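Local coordinates for protein phosphoserine phosphatase RsbX (Bacillus subtilis, PDB 3W42) that dephosphorylates the stressosome protein RsbS and so acts as a negative regulator of the general stress factor sigma-B, at residues S68-V71 with E72-I75. Residues are numbered along the deposited sequence; the frame is centred on the assembly and turned at random. Where two conformers were deposited one is given.
Sequences SEDV and ESII
Two carboxylates, those of D70 and E69, meet S73 on different atoms, and each is approached from above its plane. The backbone N of S73 donates to D70 OD2 over 3.0 Å. It comes to that oxygen obliquely, 49° out of the carboxylate plane. D70 OD1 rests 3.4 Å from S73 CB. The same OD2 takes a second bond from a water, which accepts from E72 N, the water oxygen lying 3.0 Å from that N. A chi1 of 63° sets D70 CG between the backbone N and the carbonyl carbon, turning the carboxylate toward the amides of E72 and S73. How an Asp N-cap serves the opening amides of a helix, one directly and one through solvent, is thus illustrated at the start of helix 71-81, which packs on a beta sheet of the alpha-beta-beta-alpha sandwich of PPM-type phosphatases. Backbone bonds then take over: I74 N donates to D70 O, and I75 N to V71 O. E69, just before the cap, extends its chain alongside S73; in the conformer given, S73 OG donates to E69 OE1 (2.6 Å). E69 OE2 forms a salt bridge with R77, one turn beyond S73. I74 CD1 packs 3.5 Å from E69 O, and V71, I74 and I75 lie against I92 of strand 88-96.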
ATOM      1  N   SER A  68      -4.691   4.453 -15.056  1.00  9.02           N
ATOM      2  CA  SER A  68      -6.040   4.983 -15.354  0.70  9.43           C
ATOM      3  C   SER A  68      -7.124   3.935 -15.298  1.00  8.64           C
ATOM      4  O   SER A  68      -8.315   4.307 -15.239  1.00 10.34           O
ATOM      5  CB  SER A  68      -6.077   5.650 -16.764  0.70 11.42           C
ATOM      6  OG  SER A  68      -5.970   4.688 -17.779  0.70 12.93           O
ATOM      7  N   GLU A  69      -6.773   2.664 -15.300  1.00  8.02           N
ATOM      8  CA  GLU A  69      -7.799   1.602 -15.220  1.00  7.54           C
ATOM      9  C   GLU A  69      -8.370   1.481 -13.829  1.00  7.69           C
ATOM     10  O   GLU A  69      -7.778   1.936 -12.841  1.00  8.60           O
ATOM     11  CB  GLU A  69      -7.195   0.258 -15.702  1.00  8.00           C
ATOM     12  CG  GLU A  69      -6.769   0.332 -17.181  1.00  7.59           C
ATOM     13  CD  GLU A  69      -6.312  -0.999 -17.777  1.00  8.07           C
ATOM     14  OE1 GLU A  69      -6.250  -2.024 -17.046  1.00  9.22           O
ATOM     15  OE2 GLU A  69      -6.062  -0.987 -19.007  1.00  8.86           O
ATOM     16  N   ASP A  70      -9.481   0.797 -13.706  1.00  8.03           N
ATOM     17  CA  ASP A  70     -10.028   0.507 -12.361  1.00  8.65           C
ATOM     18  C   ASP A  70      -9.133  -0.469 -11.621  1.00  7.08           C
ATOM     19  O   ASP A  70      -8.401  -1.263 -12.187  1.00  7.57           O
ATOM     20  CB  ASP A  70     -11.408   0.058 -12.445  1.00 12.02           C
ATOM     21  CG  ASP A  70     -11.502  -1.133 -13.138  1.00 15.42           C
ATOM     22  OD1 ASP A  70     -11.410  -1.146 -14.369  1.00 21.23           O
ATOM     23  OD2 ASP A  70     -11.522  -2.186 -12.540  1.00 19.17           O
ATOM     24  N   VAL A  71      -9.197  -0.394 -10.284  1.00  7.37           N
ATOM     25  CA  VAL A  71      -8.307  -1.224  -9.458  1.00  7.05           C
ATOM     26  C   VAL A  71      -8.363  -2.708  -9.746  1.00  6.88           C
ATOM     27  O   VAL A  71      -7.370  -3.391  -9.759  1.00  7.10           O
ATOM     28  CB  VAL A  71      -8.414  -0.934  -7.952  1.00  7.73           C
ATOM     29  CG1 VAL A  71      -7.915   0.484  -7.608  1.00  8.74           C
ATOM     30  CG2 VAL A  71      -9.866  -1.128  -7.438  1.00  8.50           C
ATOM     31  N   GLU A  72      -9.563  -3.223 -10.022  1.00  7.78           N
ATOM     32  CA  GLU A  72      -9.719  -4.620 -10.293  1.00  8.29           C
ATOM     33  C   GLU A  72      -9.098  -4.988 -11.642  1.00  8.13           C
ATOM     34  O   GLU A  72      -8.554  -6.089 -11.802  1.00  9.02           O
ATOM     35  CB  GLU A  72     -11.203  -5.070 -10.228  1.00 10.65           C
ATOM     36  CG  GLU A  72     -11.412  -6.456 -10.174  1.00 17.70           C
ATOM     37  CD  GLU A  72     -12.836  -6.851  -9.637  1.00 18.60           C
ATOM     38  OE1 GLU A  72     -13.443  -6.194  -8.653  1.00 21.79           O
ATOM     39  OE2 GLU A  72     -13.253  -7.868 -10.231  1.00 25.14           O
ATOM     40  N   SER A  73      -9.199  -4.104 -12.625  1.00  7.17           N
ATOM     41  CA  SER A  73      -8.485  -4.334 -13.871  0.60  7.17           C
ATOM     42  C   SER A  73      -6.980  -4.378 -13.709  1.00  6.29           C
ATOM     43  O   SER A  73      -6.300  -5.238 -14.258  1.00  7.31           O
ATOM     44  CB  SER A  73      -8.827  -3.251 -14.853  0.60  7.98           C
ATOM     45  OG  SER A  73      -8.167  -3.474 -16.102  0.60 10.53           O
ATOM     46  N   ILE A  74      -6.479  -3.442 -12.926  1.00  6.56           N
ATOM     47  CA  ILE A  74      -5.045  -3.363 -12.705  1.00  6.63           C
ATOM     48  C   ILE A  74      -4.574  -4.647 -11.986  1.00  6.31           C
ATOM     49  O   ILE A  74      -3.577  -5.283 -12.360  1.00  7.61           O
ATOM     50  CB  ILE A  74      -4.621  -2.124 -11.897  1.00  6.93           C
ATOM     51  CG1 ILE A  74      -5.048  -0.850 -12.640  1.00  7.87           C
ATOM     52  CG2 ILE A  74      -3.108  -2.178 -11.647  1.00  9.50           C
ATOM     53  CD1 ILE A  74      -4.812   0.417 -11.834  1.00  9.22           C
ATOM     54  N   ILE A  75      -5.302  -5.062 -10.922  1.00  6.69           N
ATOM     55  CA  ILE A  75      -4.856  -6.213 -10.160  1.00  7.18           C
ATOM     56  C   ILE A  75      -4.888  -7.481 -10.985  1.00  7.02           C
ATOM     57  O   ILE A  75      -4.048  -8.354 -10.787  1.00  7.82           O
ATOM     58  CB  ILE A  75      -5.611  -6.317  -8.820  1.00  7.09           C
ATOM     59  CG1 ILE A  75      -4.686  -7.069  -7.816  1.00  7.47           C
ATOM     60  CG2 ILE A  75      -6.930  -6.952  -8.976  1.00  8.98           C
ATOM     61  CD1 ILE A  75      -5.280  -7.033  -6.353  1.00  8.55           C
TER
HETATM   62  O   HOH W   1     -12.390  -2.151  -9.745  1.00 13.80           O